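Local coordinates for protein LP04448p (Drosophila melanogaster, PDB 2QK2) that probably binds tubulin through its TOG domains and tracks growing microtubule plus ends, as a member of the XMAP215 family, at residues P47-V58 with L84-Y95. Numbering follows the deposited sequence.
Sequences PKLENGEYGALV and LAKGLAKRFSNY
The guanidinium of Arg91 grips the loop at Leu49 and Asn51. NH2 gives Leu49 O a straight 2.7 Å bond in the carbonyl plane. NH1 adds a weak bond to this oxygen and an ordinary one, 2.9 Å, to Asn51 OD1. The Asn51 amide stands 86° from the guanidinium plane, with NH1 above its carbonyl plane. Bends at chi2 (89°) and chi3 fold the arginine back over its own segment, with Leu88 CD1 over one guanidinium face. With an alanine here, Leu49 O and Asn51 OD1 would probably lose these donors and the loop be tied less firmly. Leu49 N bonds to Gly87 O (3.1 Å); Gly87, lacking a side chain, lets Leu49 CD1 within 3.9 Å of its CA. Leu84 CD1 meets Leu49 CD1 and Tyr54 CD2; its CD2 meets Val58 CG2. Leu88 CD2 makes a CH-pi contact over one face of the Tyr54 ring, whose OH donates to Glu50 O. Tyr95 OH accepts from Tyr54 N at 3.1 Å; Val58 CG2 lies over one Tyr95 ring face, near the rim. Leu49 also touches Ile12, and Tyr54 Leu13. The contact joins the loop entering helix 55-67 to the turn between helices 71-88 and 93-105, in the HEAT-repeat array of a TOG domain.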
ATOM      1  N   PRO A  47      16.905  -8.201  -7.398  1.00 36.47           N
ATOM      2  CA  PRO A  47      15.813  -7.258  -7.668  1.00 36.08           C
ATOM      3  C   PRO A  47      14.858  -7.667  -8.789  1.00 34.93           C
ATOM      4  O   PRO A  47      13.729  -7.178  -8.856  1.00 34.05           O
ATOM      5  CB  PRO A  47      16.554  -5.957  -7.975  1.00 37.23           C
ATOM      6  CG  PRO A  47      17.817  -6.438  -8.607  1.00 37.73           C
ATOM      7  CD  PRO A  47      18.209  -7.589  -7.707  1.00 36.85           C
ATOM      8  N   LYS A  48      15.306  -8.557  -9.669  1.00 33.21           N
ATOM      9  CA  LYS A  48      14.466  -9.019 -10.772  1.00 31.86           C
ATOM     10  C   LYS A  48      14.088 -10.474 -10.512  1.00 31.13           C
ATOM     11  O   LYS A  48      14.949 -11.352 -10.448  1.00 28.57           O
ATOM     12  CB  LYS A  48      15.218  -8.896 -12.101  1.00 34.80           C
ATOM     13  CG  LYS A  48      14.382  -9.208 -13.329  1.00 34.92           C
ATOM     14  CD  LYS A  48      13.290  -8.174 -13.536  1.00 36.20           C
ATOM     15  CE  LYS A  48      12.508  -8.455 -14.811  1.00 39.47           C
ATOM     16  NZ  LYS A  48      11.453  -7.430 -15.073  1.00 38.88           N
ATOM     17  N   LEU A  49      12.794 -10.728 -10.365  1.00 31.16           N
ATOM     18  CA  LEU A  49      12.320 -12.072 -10.067  1.00 31.33           C
ATOM     19  C   LEU A  49      11.689 -12.804 -11.239  1.00 32.91           C
ATOM     20  O   LEU A  49      10.924 -12.238 -12.018  1.00 31.95           O
ATOM     21  CB  LEU A  49      11.332 -12.019  -8.897  1.00 28.58           C
ATOM     22  CG  LEU A  49      11.901 -11.367  -7.629  1.00 29.24           C
ATOM     23  CD1 LEU A  49      10.823 -11.246  -6.561  1.00 26.57           C
ATOM     24  CD2 LEU A  49      13.075 -12.196  -7.122  1.00 28.37           C
ATOM     25  N   GLU A  50      12.020 -14.084 -11.344  1.00 34.42           N
ATOM     26  CA  GLU A  50      11.505 -14.951 -12.394  1.00 36.61           C
ATOM     27  C   GLU A  50      10.035 -15.286 -12.124  1.00 36.65           C
ATOM     28  O   GLU A  50       9.575 -15.224 -10.980  1.00 35.88           O
ATOM     29  CB  GLU A  50      12.338 -16.232 -12.412  1.00 39.07           C
ATOM     30  CG  GLU A  50      12.060 -17.186 -13.551  1.00 44.21           C
ATOM     31  CD  GLU A  50      12.923 -18.432 -13.452  1.00 47.39           C
ATOM     32  OE1 GLU A  50      12.634 -19.292 -12.591  1.00 48.40           O
ATOM     33  OE2 GLU A  50      13.902 -18.541 -14.220  1.00 49.40           O
ATOM     34  N   ASN A  51       9.297 -15.631 -13.175  1.00 35.87           N
ATOM     35  CA  ASN A  51       7.893 -16.001 -13.020  1.00 36.16           C
ATOM     36  C   ASN A  51       7.844 -17.271 -12.179  1.00 33.36           C
ATOM     37  O   ASN A  51       8.811 -18.024 -12.145  1.00 32.69           O
ATOM     38  CB  ASN A  51       7.255 -16.285 -14.378  1.00 40.62           C
ATOM     39  CG  ASN A  51       7.263 -15.081 -15.283  1.00 44.72           C
ATOM     40  OD1 ASN A  51       6.696 -14.041 -14.953  1.00 47.60           O
ATOM     41  ND2 ASN A  51       7.911 -15.213 -16.437  1.00 49.01           N
ATOM     42  N   GLY A  52       6.724 -17.508 -11.507  1.00 31.68           N
ATOM     43  CA  GLY A  52       6.615 -18.701 -10.684  1.00 30.90           C
ATOM     44  C   GLY A  52       5.366 -18.720  -9.830  1.00 29.45           C
ATOM     45  O   GLY A  52       4.538 -17.817  -9.923  1.00 29.48           O
ATOM     46  N   GLU A  53       5.227 -19.752  -9.001  1.00 28.88           N
ATOM     47  CA  GLU A  53       4.067 -19.879  -8.122  1.00 28.39           C
ATOM     48  C   GLU A  53       4.393 -19.252  -6.769  1.00 25.45           C
ATOM     49  O   GLU A  53       4.889 -19.930  -5.871  1.00 24.59           O
ATOM     50  CB  GLU A  53       3.712 -21.355  -7.926  1.00 32.16           C
ATOM     51  CG  GLU A  53       3.417 -22.108  -9.218  1.00 38.89           C
ATOM     52  CD  GLU A  53       2.315 -21.461 -10.024  1.00 42.78           C
ATOM     53  OE1 GLU A  53       1.258 -21.151  -9.432  1.00 47.01           O
ATOM     54  OE2 GLU A  53       2.503 -21.261 -11.243  1.00 45.63           O
ATOM     55  N   TYR A  54       4.104 -17.964  -6.619  1.00 22.90           N
ATOM     56  CA  TYR A  54       4.402 -17.263  -5.370  1.00 21.08           C
ATOM     57  C   TYR A  54       3.267 -17.284  -4.357  1.00 19.71           C
ATOM     58  O   TYR A  54       3.401 -16.750  -3.251  1.00 22.58           O
ATOM     59  CB  TYR A  54       4.796 -15.811  -5.669  1.00 20.31           C
ATOM     60  CG  TYR A  54       6.113 -15.683  -6.399  1.00 19.23           C
ATOM     61  CD1 TYR A  54       6.166 -15.635  -7.795  1.00 21.09           C
ATOM     62  CD2 TYR A  54       7.313 -15.638  -5.692  1.00 18.81           C
ATOM     63  CE1 TYR A  54       7.399 -15.545  -8.467  1.00 20.49           C
ATOM     64  CE2 TYR A  54       8.536 -15.551  -6.343  1.00 19.33           C
ATOM     65  CZ  TYR A  54       8.576 -15.504  -7.728  1.00 19.06           C
ATOM     66  OH  TYR A  54       9.799 -15.414  -8.359  1.00 21.85           O
ATOM     67  N   GLY A  55       2.154 -17.905  -4.724  1.00 18.32           N
ATOM     68  CA  GLY A  55       1.016 -17.959  -3.823  1.00 16.91           C
ATOM     69  C   GLY A  55       1.329 -18.389  -2.394  1.00 19.37           C
ATOM     70  O   GLY A  55       0.898 -17.738  -1.435  1.00 16.39           O
ATOM     71  N   ALA A  56       2.074 -19.484  -2.241  1.00 17.28           N
ATOM     72  CA  ALA A  56       2.408 -19.991  -0.910  1.00 18.81           C
ATOM     73  C   ALA A  56       3.231 -18.980  -0.123  1.00 17.46           C
ATOM     74  O   ALA A  56       3.016 -18.787   1.074  1.00 17.96           O
ATOM     75  CB  ALA A  56       3.175 -21.329  -1.020  1.00 18.18           C
ATOM     76  N   LEU A  57       4.173 -18.332  -0.802  1.00 17.01           N
ATOM     77  CA  LEU A  57       5.020 -17.346  -0.148  1.00 18.39           C
ATOM     78  C   LEU A  57       4.201 -16.133   0.299  1.00 16.56           C
ATOM     79  O   LEU A  57       4.340 -15.660   1.428  1.00 18.95           O
ATOM     80  CB  LEU A  57       6.152 -16.908  -1.090  1.00 17.95           C
ATOM     81  CG  LEU A  57       7.096 -15.838  -0.525  1.00 19.76           C
ATOM     82  CD1 LEU A  57       7.651 -16.286   0.827  1.00 17.95           C
ATOM     83  CD2 LEU A  57       8.225 -15.573  -1.515  1.00 19.21           C
ATOM     84  N   VAL A  58       3.339 -15.634  -0.580  1.00 17.07           N
ATOM     85  CA  VAL A  58       2.508 -14.482  -0.238  1.00 17.02           C
ATOM     86  C   VAL A  58       1.603 -14.805   0.956  1.00 18.62           C
ATOM     87  O   VAL A  58       1.435 -13.989   1.867  1.00 17.62           O
ATOM     88  CB  VAL A  58       1.649 -14.031  -1.452  1.00 18.35           C
ATOM     89  CG1 VAL A  58       0.693 -12.893  -1.035  1.00 17.45           C
ATOM     90  CG2 VAL A  58       2.570 -13.547  -2.581  1.00 18.22           C
ATOM     91  N   LEU A  84       9.045  -8.285  -2.723  1.00 21.58           N
ATOM     92  CA  LEU A  84       8.503  -9.308  -3.603  1.00 21.57           C
ATOM     93  C   LEU A  84       7.608  -8.640  -4.655  1.00 23.77           C
ATOM     94  O   LEU A  84       7.702  -8.937  -5.851  1.00 22.33           O
ATOM     95  CB  LEU A  84       7.695 -10.329  -2.793  1.00 21.61           C
ATOM     96  CG  LEU A  84       7.004 -11.462  -3.565  1.00 23.24           C
ATOM     97  CD1 LEU A  84       8.047 -12.333  -4.267  1.00 21.31           C
ATOM     98  CD2 LEU A  84       6.171 -12.299  -2.596  1.00 21.25           C
ATOM     99  N   ALA A  85       6.743  -7.730  -4.211  1.00 22.67           N
ATOM    100  CA  ALA A  85       5.844  -7.045  -5.134  1.00 25.01           C
ATOM    101  C   ALA A  85       6.634  -6.201  -6.138  1.00 24.67           C
ATOM    102  O   ALA A  85       6.260  -6.113  -7.304  1.00 24.96           O
ATOM    103  CB  ALA A  85       4.855  -6.175  -4.366  1.00 23.83           C
ATOM    104  N   LYS A  86       7.729  -5.593  -5.686  1.00 24.87           N
ATOM    105  CA  LYS A  86       8.569  -4.782  -6.567  1.00 28.06           C
ATOM    106  C   LYS A  86       9.335  -5.631  -7.577  1.00 28.94           C
ATOM    107  O   LYS A  86       9.511  -5.231  -8.726  1.00 29.17           O
ATOM    108  CB  LYS A  86       9.606  -3.993  -5.772  1.00 29.52           C
ATOM    109  CG  LYS A  86       9.081  -2.825  -4.976  1.00 36.89           C
ATOM    110  CD  LYS A  86      10.247  -1.977  -4.482  1.00 41.52           C
ATOM    111  CE  LYS A  86      11.092  -1.490  -5.660  1.00 46.17           C
ATOM    112  NZ  LYS A  86      12.276  -0.681  -5.249  1.00 49.56           N
ATOM    113  N   GLY A  87       9.817  -6.787  -7.135  1.00 27.73           N
ATOM    114  CA  GLY A  87      10.589  -7.648  -8.014  1.00 27.62           C
ATOM    115  C   GLY A  87       9.773  -8.339  -9.084  1.00 27.60           C
ATOM    116  O   GLY A  87      10.322  -8.800 -10.085  1.00 30.83           O
ATOM    117  N   LEU A  88       8.466  -8.409  -8.866  1.00 26.33           N
ATOM    118  CA  LEU A  88       7.545  -9.056  -9.794  1.00 27.35           C
ATOM    119  C   LEU A  88       6.787  -8.024 -10.626  1.00 29.39           C
ATOM    120  O   LEU A  88       6.223  -8.349 -11.673  1.00 29.56           O
ATOM    121  CB  LEU A  88       6.541  -9.910  -9.008  1.00 25.40           C
ATOM    122  CG  LEU A  88       6.619 -11.447  -8.988  1.00 28.55           C
ATOM    123  CD1 LEU A  88       7.999 -11.947  -9.346  1.00 27.06           C
ATOM    124  CD2 LEU A  88       6.201 -11.934  -7.612  1.00 26.20           C
ATOM    125  N   ALA A  89       6.765  -6.783 -10.150  1.00 29.82           N
ATOM    126  CA  ALA A  89       6.059  -5.707 -10.842  1.00 29.87           C
ATOM    127  C   ALA A  89       4.642  -6.171 -11.179  1.00 29.63           C
ATOM    128  O   ALA A  89       3.931  -6.659 -10.304  1.00 29.15           O
ATOM    129  CB  ALA A  89       6.816  -5.312 -12.108  1.00 29.18           C
ATOM    130  N   LYS A  90       4.238  -6.041 -12.440  1.00 30.77           N
ATOM    131  CA  LYS A  90       2.893  -6.448 -12.852  1.00 32.67           C
ATOM    132  C   LYS A  90       2.628  -7.935 -12.660  1.00 32.39           C
ATOM    133  O   LYS A  90       1.473  -8.354 -12.605  1.00 31.17           O
ATOM    134  CB  LYS A  90       2.645  -6.079 -14.317  1.00 36.34           C
ATOM    135  CG  LYS A  90       2.764  -4.589 -14.616  1.00 42.61           C
ATOM    136  CD  LYS A  90       1.638  -3.784 -13.994  1.00 44.50           C
ATOM    137  CE  LYS A  90       1.823  -2.298 -14.274  1.00 48.28           C
ATOM    138  NZ  LYS A  90       1.942  -2.019 -15.737  1.00 49.02           N
ATOM    139  N   ARG A  91       3.688  -8.735 -12.573  1.00 32.29           N
ATOM    140  CA  ARG A  91       3.531 -10.175 -12.369  1.00 33.15           C
ATOM    141  C   ARG A  91       2.923 -10.459 -10.991  1.00 31.18           C
ATOM    142  O   ARG A  91       2.578 -11.598 -10.684  1.00 31.31           O
ATOM    143  CB  ARG A  91       4.881 -10.900 -12.474  1.00 36.74           C
ATOM    144  CG  ARG A  91       5.334 -11.291 -13.882  1.00 40.30           C
ATOM    145  CD  ARG A  91       6.149 -10.205 -14.573  1.00 44.38           C
ATOM    146  NE  ARG A  91       7.360  -9.832 -13.837  1.00 47.23           N
ATOM    147  CZ  ARG A  91       8.349 -10.665 -13.514  1.00 48.79           C
ATOM    148  NH1 ARG A  91       8.294 -11.947 -13.855  1.00 49.54           N
ATOM    149  NH2 ARG A  91       9.402 -10.211 -12.844  1.00 47.87           N
ATOM    150  N   PHE A  92       2.790  -9.424 -10.164  1.00 28.72           N
ATOM    151  CA  PHE A  92       2.228  -9.595  -8.821  1.00 27.49           C
ATOM    152  C   PHE A  92       0.715  -9.381  -8.796  1.00 26.59           C
ATOM    153  O   PHE A  92       0.050  -9.714  -7.811  1.00 24.72           O
ATOM    154  CB  PHE A  92       2.893  -8.613  -7.834  1.00 26.04           C
ATOM    155  CG  PHE A  92       2.621  -8.931  -6.379  1.00 27.85           C
ATOM    156  CD1 PHE A  92       3.419  -9.847  -5.690  1.00 25.79           C
ATOM    157  CD2 PHE A  92       1.540  -8.350  -5.713  1.00 23.47           C
ATOM    158  CE1 PHE A  92       3.142 -10.183  -4.356  1.00 25.59           C
ATOM    159  CE2 PHE A  92       1.253  -8.679  -4.384  1.00 27.16           C
ATOM    160  CZ  PHE A  92       2.056  -9.597  -3.703  1.00 24.12           C
ATOM    161  N   SER A  93       0.172  -8.850  -9.892  1.00 27.36           N
ATOM    162  CA  SER A  93      -1.255  -8.535  -9.980  1.00 28.36           C
ATOM    163  C   SER A  93      -2.231  -9.565  -9.426  1.00 30.09           C
ATOM    164  O   SER A  93      -3.201  -9.201  -8.761  1.00 28.86           O
ATOM    165  CB  SER A  93      -1.643  -8.198 -11.429  1.00 30.92           C
ATOM    166  OG  SER A  93      -1.555  -9.332 -12.274  1.00 32.12           O
ATOM    167  N   ASN A  94      -1.991 -10.845  -9.690  1.00 31.72           N
ATOM    168  CA  ASN A  94      -2.905 -11.877  -9.203  1.00 34.96           C
ATOM    169  C   ASN A  94      -2.967 -12.057  -7.689  1.00 33.28           C
ATOM    170  O   ASN A  94      -3.922 -12.639  -7.184  1.00 33.29           O
ATOM    171  CB  ASN A  94      -2.591 -13.226  -9.858  1.00 38.58           C
ATOM    172  CG  ASN A  94      -3.188 -13.347 -11.249  1.00 42.79           C
ATOM    173  OD1 ASN A  94      -4.357 -13.015 -11.465  1.00 44.71           O
ATOM    174  ND2 ASN A  94      -2.392 -13.829 -12.199  1.00 43.67           N
ATOM    175  N   TYR A  95      -1.963 -11.560  -6.970  1.00 32.41           N
ATOM    176  CA  TYR A  95      -1.938 -11.686  -5.509  1.00 30.85           C
ATOM    177  C   TYR A  95      -2.400 -10.403  -4.811  1.00 29.90           C
ATOM    178  O   TYR A  95      -2.746 -10.419  -3.627  1.00 29.81           O
ATOM    179  CB  TYR A  95      -0.522 -12.025  -5.030  1.00 30.08           C
ATOM    180  CG  TYR A  95       0.138 -13.151  -5.795  1.00 30.00           C
ATOM    181  CD1 TYR A  95       1.182 -12.893  -6.681  1.00 29.33           C
ATOM    182  CD2 TYR A  95      -0.299 -14.471  -5.654  1.00 30.08           C
ATOM    183  CE1 TYR A  95       1.779 -13.924  -7.413  1.00 32.14           C
ATOM    184  CE2 TYR A  95       0.291 -15.513  -6.384  1.00 30.08           C
ATOM    185  CZ  TYR A  95       1.328 -15.231  -7.259  1.00 30.96           C
ATOM    186  OH  TYR A  95       1.926 -16.245  -7.978  1.00 32.41           O
TER
HETATM  187  O   HOH W   1       9.637  -7.073 -13.187  1.00 44.13           O